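Local atomic coordinates of AgaA (Rhizobium radiobacter, PDB entry 6HLX), a protein that binds the opine agropinic acid as a periplasmic solute-binding protein and probably delivers it to an ABC transporter for import. Residues T201-L206 and D212-V217; L4-S9 and G25-L30. All blocks are in the same frame, centred on the assembly; numbering follows the deposited sequence.

Contact 1: residues T201-L206 and D212-V217. With ZN (zinc ion), chain Q; G9Z (agropinic acid), chain E.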
loop_
_atom_site.group_PDB
_atom_site.type_symbol
_atom_site.label_atom_id
_atom_site.label_comp_id
_atom_site.label_asym_id
_atom_site.label_seq_id
_atom_site.Cartn_x
_atom_site.Cartn_y
_atom_site.Cartn_z
ATOM N N THR A 201 7.045 -9.886 20.625
ATOM C CA THR A 201 6.558 -11.273 20.591
ATOM C C THR A 201 6.753 -11.856 19.171
ATOM O O THR A 201 7.055 -13.050 19.035
ATOM C CB THR A 201 5.079 -11.416 21.021
ATOM O OG1 THR A 201 4.223 -10.889 20.004
ATOM C CG2 THR A 201 4.798 -10.783 22.368
ATOM N N ARG A 202 6.581 -11.012 18.128
ATOM C CA ARG A 202 6.748 -11.471 16.753
ATOM C C ARG A 202 8.194 -11.927 16.483
ATOM O O ARG A 202 8.399 -13.018 15.942
ATOM C CB ARG A 202 6.302 -10.388 15.768
ATOM C CG ARG A 202 6.220 -10.902 14.348
ATOM C CD ARG A 202 5.432 -9.966 13.447
ATOM N NE ARG A 202 6.060 -8.648 13.242
ATOM C CZ ARG A 202 5.684 -7.519 13.835
ATOM N NH1 ARG A 202 4.722 -7.531 14.763
ATOM N NH2 ARG A 202 6.287 -6.371 13.535
ATOM N N VAL A 203 9.178 -11.089 16.862
ATOM C CA VAL A 203 10.605 -11.404 16.703
ATOM C C VAL A 203 10.936 -12.640 17.547
ATOM O O VAL A 203 11.598 -13.576 17.046
ATOM C CB VAL A 203 11.478 -10.190 17.075
ATOM C CG1 VAL A 203 12.952 -10.577 17.200
ATOM C CG2 VAL A 203 11.300 -9.078 16.052
ATOM N N ASN A 204 10.424 -12.678 18.795
ATOM C CA ASN A 204 10.680 -13.846 19.659
ATOM C C ASN A 204 10.095 -15.149 19.089
ATOM O O ASN A 204 10.694 -16.218 19.251
ATOM C CB ASN A 204 10.190 -13.611 21.075
ATOM C CG ASN A 204 10.932 -14.492 22.070
ATOM O OD1 ASN A 204 12.173 -14.598 22.055
ATOM N ND2 ASN A 204 10.198 -15.161 22.943
ATOM N N ALA A 205 8.942 -15.063 18.400
ATOM C CA ALA A 205 8.346 -16.249 17.770
ATOM C C ALA A 205 9.282 -16.806 16.691
ATOM O O ALA A 205 9.392 -18.025 16.562
ATOM C CB ALA A 205 7.002 -15.906 17.153
ATOM N N LEU A 206 9.950 -15.920 15.920
ATOM C CA LEU A 206 10.912 -16.391 14.924
ATOM C C LEU A 206 12.163 -16.990 15.598
ATOM O O LEU A 206 12.581 -18.104 15.264
ATOM C CB LEU A 206 11.335 -15.261 13.969
ATOM C CG LEU A 206 12.219 -15.768 12.796
ATOM C CD1 LEU A 206 11.379 -16.507 11.730
ATOM C CD2 LEU A 206 13.049 -14.645 12.229
ATOM N N ASP A 212 7.928 -19.541 10.893
ATOM C CA ASP A 212 8.922 -19.734 9.835
ATOM C C ASP A 212 9.279 -18.455 9.084
ATOM O O ASP A 212 10.362 -18.380 8.516
ATOM C CB ASP A 212 8.404 -20.779 8.860
ATOM C CG ASP A 212 8.032 -22.061 9.581
ATOM O OD1 ASP A 212 8.846 -22.536 10.397
ATOM O OD2 ASP A 212 6.908 -22.536 9.377
ATOM N N ILE A 213 8.356 -17.500 9.034
ATOM C CA ILE A 213 8.553 -16.184 8.409
ATOM C C ILE A 213 7.881 -15.142 9.282
ATOM O O ILE A 213 6.837 -15.430 9.852
ATOM C CB ILE A 213 7.917 -16.127 6.967
ATOM C CG1 ILE A 213 8.473 -17.224 6.034
ATOM C CG2 ILE A 213 8.066 -14.699 6.296
ATOM C CD1 ILE A 213 7.912 -17.131 4.581
ATOM N N ILE A 214 8.456 -13.935 9.359
ATOM C CA ILE A 214 7.795 -12.799 10.002
ATOM C C ILE A 214 7.878 -11.586 9.106
ATOM O O ILE A 214 8.872 -11.418 8.390
ATOM C CB ILE A 214 8.271 -12.461 11.445
ATOM C CG1 ILE A 214 9.795 -12.056 11.494
ATOM C CG2 ILE A 214 7.919 -13.587 12.433
ATOM C CD1 ILE A 214 10.222 -11.307 12.798
ATOM N N ASP A 215 6.884 -10.705 9.183
ATOM C CA ASP A 215 6.980 -9.435 8.436
ATOM C C ASP A 215 7.249 -8.267 9.397
ATOM O O ASP A 215 7.318 -8.467 10.616
ATOM C CB ASP A 215 5.764 -9.199 7.526
ATOM C CG ASP A 215 4.434 -8.994 8.187
ATOM O OD1 ASP A 215 4.398 -8.868 9.435
ATOM O OD2 ASP A 215 3.424 -8.912 7.458
ATOM N N TYR A 216 7.446 -7.042 8.851
ATOM C CA TYR A 216 7.728 -5.849 9.645
ATOM C C TYR A 216 8.804 -6.099 10.718
ATOM O O TYR A 216 8.569 -5.903 11.905
ATOM C CB TYR A 216 6.434 -5.298 10.259
ATOM C CG TYR A 216 5.592 -4.516 9.279
ATOM C CD1 TYR A 216 4.628 -5.150 8.501
ATOM C CD2 TYR A 216 5.680 -3.128 9.206
ATOM C CE1 TYR A 216 3.822 -4.435 7.614
ATOM C CE2 TYR A 216 4.868 -2.396 8.330
ATOM C CZ TYR A 216 3.941 -3.055 7.532
ATOM O OH TYR A 216 3.109 -2.338 6.685
ATOM N N VAL A 217 9.978 -6.589 10.297
ATOM C CA VAL A 217 11.057 -6.830 11.258
ATOM C C VAL A 217 11.446 -5.465 11.827
ATOM O O VAL A 217 11.775 -4.562 11.041
ATOM C CB VAL A 217 12.282 -7.498 10.582
ATOM C CG1 VAL A 217 13.455 -7.596 11.554
ATOM C CG2 VAL A 217 11.904 -8.869 10.015
HETATM ZN ZN ZN Q . 6.864 -24.373 10.390
HETATM O OAM G9Z E . -0.489 -1.616 7.074
HETATM C CAB G9Z E . 0.320 -0.896 7.674
HETATM C CAC G9Z E . 0.681 -1.111 9.020
HETATM C CB G9Z E . 1.725 -0.006 9.368
HETATM C CA G9Z E . 1.744 0.916 8.160
HETATM C C G9Z E . 3.080 1.131 7.696
HETATM O O G9Z E . 3.593 0.289 6.909
HETATM N N G9Z E . 0.847 0.235 7.169
HETATM C CAG G9Z E . 0.652 0.699 5.742
HETATM C CAH G9Z E . -0.346 1.857 5.691
HETATM O OAP G9Z E . 0.243 2.941 6.409
HETATM C CAI G9Z E . -0.667 2.298 4.260
HETATM O OAQ G9Z E . -0.853 1.121 3.434
HETATM C CAJ G9Z E . -1.997 3.123 4.194
HETATM O OAR G9Z E . -2.257 3.507 2.831
HETATM C CAK G9Z E . -2.090 4.355 5.126
HETATM O OAT G9Z E . -3.451 4.829 5.162
HETATM C CAL G9Z E . -1.109 5.471 4.736
HETATM O OAS G9Z E . -1.151 6.529 5.719
HETATM O OXT G9Z E . 3.698 2.142 8.128
HETATM O O HOH W 1 5.144 -24.999 10.021
#

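Contact 2: residues L4-S9 and G25-L30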
loop_
_atom_site.group_PDB
_atom_site.type_symbol
_atom_site.label_atom_id
_atom_site.label_comp_id
_atom_site.label_asym_id
_atom_site.label_seq_id
_atom_site.Cartn_x
_atom_site.Cartn_y
_atom_site.Cartn_z
ATOM N N LEU A 4 3.683 -23.937 6.372
ATOM C CA LEU A 4 4.501 -22.808 6.784
ATOM C C LEU A 4 3.677 -21.936 7.728
ATOM O O LEU A 4 2.501 -21.688 7.465
ATOM C CB LEU A 4 4.957 -22.016 5.545
ATOM C CG LEU A 4 5.970 -20.878 5.799
ATOM C CD1 LEU A 4 6.975 -20.777 4.689
ATOM C CD2 LEU A 4 5.260 -19.555 6.008
ATOM N N TYR A 5 4.297 -21.486 8.827
ATOM C CA TYR A 5 3.646 -20.580 9.784
ATOM C C TYR A 5 4.263 -19.206 9.527
ATOM O O TYR A 5 5.498 -19.049 9.580
ATOM C CB TYR A 5 3.898 -21.022 11.229
ATOM C CG TYR A 5 3.312 -22.373 11.620
ATOM C CD1 TYR A 5 2.315 -22.981 10.854
ATOM C CD2 TYR A 5 3.731 -23.025 12.773
ATOM C CE1 TYR A 5 1.790 -24.228 11.200
ATOM C CE2 TYR A 5 3.183 -24.256 13.149
ATOM C CZ TYR A 5 2.190 -24.835 12.378
ATOM O OH TYR A 5 1.641 -26.048 12.757
ATOM N N PHE A 6 3.396 -18.231 9.239
ATOM C CA PHE A 6 3.802 -16.877 8.851
ATOM C C PHE A 6 3.302 -15.902 9.924
ATOM O O PHE A 6 2.095 -15.759 10.118
ATOM C CB PHE A 6 3.151 -16.564 7.503
ATOM C CG PHE A 6 3.668 -15.368 6.728
ATOM C CD1 PHE A 6 3.543 -14.073 7.238
ATOM C CD2 PHE A 6 4.228 -15.529 5.465
ATOM C CE1 PHE A 6 3.986 -12.965 6.494
ATOM C CE2 PHE A 6 4.639 -14.421 4.712
ATOM C CZ PHE A 6 4.527 -13.152 5.233
ATOM N N GLY A 7 4.232 -15.256 10.604
ATOM C CA GLY A 7 3.908 -14.315 11.658
ATOM C C GLY A 7 3.616 -12.944 11.086
ATOM O O GLY A 7 4.536 -12.237 10.663
ATOM N N LEU A 8 2.331 -12.561 11.064
ATOM C CA LEU A 8 1.911 -11.236 10.581
ATOM C C LEU A 8 1.984 -10.194 11.717
ATOM O O LEU A 8 1.753 -10.522 12.887
ATOM C CB LEU A 8 0.452 -11.264 10.077
ATOM C CG LEU A 8 0.096 -12.023 8.812
ATOM C CD1 LEU A 8 -1.432 -12.022 8.650
ATOM C CD2 LEU A 8 0.794 -11.422 7.575
ATOM N N SER A 9 2.182 -8.906 11.341
ATOM C CA SER A 9 2.264 -7.808 12.308
ATOM C C SER A 9 0.914 -7.405 12.892
ATOM O O SER A 9 0.866 -6.520 13.752
ATOM C CB SER A 9 2.963 -6.595 11.691
ATOM O OG SER A 9 2.178 -6.085 10.632
ATOM N N GLY A 25 -3.789 -7.577 5.965
ATOM C CA GLY A 25 -4.916 -8.043 5.164
ATOM C C GLY A 25 -4.487 -8.330 3.731
ATOM O O GLY A 25 -4.859 -9.358 3.166
ATOM N N ARG A 26 -3.653 -7.447 3.139
ATOM C CA ARG A 26 -3.165 -7.654 1.769
ATOM C C ARG A 26 -2.382 -8.962 1.636
ATOM O O ARG A 26 -2.558 -9.674 0.652
ATOM C CB ARG A 26 -2.272 -6.494 1.334
ATOM C CG ARG A 26 -3.102 -5.266 1.030
ATOM C CD ARG A 26 -2.208 -4.099 0.718
ATOM N NE ARG A 26 -2.810 -3.317 -0.359
ATOM C CZ ARG A 26 -2.255 -2.241 -0.904
ATOM N NH1 ARG A 26 -1.114 -1.756 -0.420
ATOM N NH2 ARG A 26 -2.837 -1.638 -1.932
ATOM N N THR A 27 -1.499 -9.270 2.625
ATOM C CA THR A 27 -0.663 -10.484 2.575
ATOM C C THR A 27 -1.547 -11.747 2.494
ATOM O O THR A 27 -1.260 -12.629 1.698
ATOM C CB THR A 27 0.288 -10.524 3.801
ATOM O OG1 THR A 27 1.091 -9.333 3.771
ATOM C CG2 THR A 27 1.179 -11.790 3.824
ATOM N N VAL A 28 -2.656 -11.791 3.277
ATOM C CA VAL A 28 -3.572 -12.929 3.241
ATOM C C VAL A 28 -4.335 -12.928 1.896
ATOM O O VAL A 28 -4.437 -13.965 1.238
ATOM C CB VAL A 28 -4.524 -12.974 4.465
ATOM C CG1 VAL A 28 -5.473 -14.174 4.372
ATOM C CG2 VAL A 28 -3.727 -13.017 5.781
ATOM N N LYS A 29 -4.827 -11.761 1.475
ATOM C CA LYS A 29 -5.566 -11.676 0.192
ATOM C C LYS A 29 -4.720 -12.165 -0.985
ATOM O O LYS A 29 -5.250 -12.811 -1.883
ATOM C CB LYS A 29 -5.996 -10.233 -0.113
ATOM C CG LYS A 29 -7.206 -9.814 0.713
ATOM C CD LYS A 29 -7.905 -8.544 0.188
ATOM C CE LYS A 29 -6.976 -7.326 0.171
ATOM N NZ LYS A 29 -7.739 -6.055 -0.039
ATOM N N LEU A 30 -3.409 -11.878 -0.969
ATOM C CA LEU A 30 -2.527 -12.247 -2.084
ATOM C C LEU A 30 -2.175 -13.748 -2.124
ATOM O O LEU A 30 -1.642 -14.233 -3.123
ATOM C CB LEU A 30 -1.289 -11.346 -2.127
ATOM C CG LEU A 30 -1.620 -9.879 -2.426
ATOM C CD1 LEU A 30 -0.436 -8.996 -2.133
ATOM C CD2 LEU A 30 -2.156 -9.683 -3.872
#

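Contact 1: residues T201-L206 and D212-V217
Two successive backbone carbonyls, those of Asp215 and Tyr216, are gripped by one side chain, Arg202, reaching across from helix 199-207. Its chain stays extended as far as CD and then bends at chi3 (65°), which brings one edge of the guanidinium to the turn. NH2 gives the straighter bond, 2.8 Å to Tyr216 O with an N-H...O angle of 163°, and that oxygen lies in the guanidinium plane. NE reaches Asp215 O at 2.9 Å, with the acceptor tilted out of the plane. NH1 is used as well, by Tyr196 O, so three carbonyls fix the rotation of the group. The carboxylate of Asp215 is a different matter: OD1 stands 4.2 Å from Arg202 NE, well out of the guanidinium plane, and can at most add attraction between opposite charges, since no N-H points at it.

Nearer the helix backbone, Ile214 fills the join between helix and strand. Its CG2 meets Arg202 CG at 3.7 Å, while CD1 rests 3.9 Å from Val203 CA; Leu206 adds its CB beside CG2. Just before the strand, Asp212 OD2 binds zinc at 2.1 Å and accepts a hydrogen bond from Tyr5 N. His488 and His490, from what is evidently a C-terminal histidine tag, bind the same zinc ion.

Tyr216 stands with its ring 88° from the guanidinium plane and donates from OH to atom O of agropinic acid at 2.7 Å, in the plane of the ring; Thr23 OG1 also bonds the hydroxyl. A buried positive group held by carbonyls thus fixes the backbone from which a pocket tyrosine projects.

Contact 2: residues L4-S9 and G25-L30
Thr27 OG1 is hydrogen-bonded to Thr23 O, one turn back in helix 23-32, which settles the buried hydroxyl inside its own helix and leaves the methyl to meet strand 3-8. The torsion divides the two roles: with chi1 at -58°, OG1 lies beside the backbone N, and CG2 swings opposite that nitrogen. From there the methyl touches two residues of the strand. Leu8 CD2 is 3.8 Å from Thr27 CG2, the two side chains running past each other in opposing senses, and Phe6 CZ approaches the same methyl at 3.9 Å, with the ring set obliquely to it.

The other branch of Leu8 serves the next helix residue. CD1 packs on Val28 CG2 at 3.8 Å, and here the side chains lie roughly at right angles. Leu8 therefore spreads its two methyls over consecutive positions of the helix, while Phe6, two residues earlier on the same face of the strand, reaches Thr27 alone. No hydrogen bond joins the segments. Carbon contacts carry the whole interface, which is small, burying 147 Å² in all. Tyr193 of the adjoining strand 190-195 touches Leu8, Thr27 and Val28, carrying the same apolar layer on to the next strand of the sheet.

The short segments' axes come within 10.4 Å, and the helix runs back against the strand, their directions 152° apart. This is the beta-strand, loop, alpha-helix unit of an alpha/beta layer, with the helix lying on a mixed sheet as in the lobes of periplasmic binding proteins; Thr23, at the helix start, offers its backbone N to agropinic acid.

How the contacts relate
Strands 3-8 and 213-214 are parallel neighbours in one mixed sheet, and this joins the contacts, whose centres lie 12 Å apart. Probable backbone hydrogen bonds link them: Ile213 O to Gly7 N at 2.7 Å and Asp212 N to Tyr5 O at 2.8 Å. Helix 199-207 of contact 1 covers one face of the sheet and helix 23-32 of contact 2 the opposite one. Toward the ligand the two come together again, with Tyr216 CD1 3.4 Å from Ser9 OG. Contact 1 reaches agropinic acid directly, whereas in contact 2 the side chain of Thr27 remains about 9 Å from the ligand.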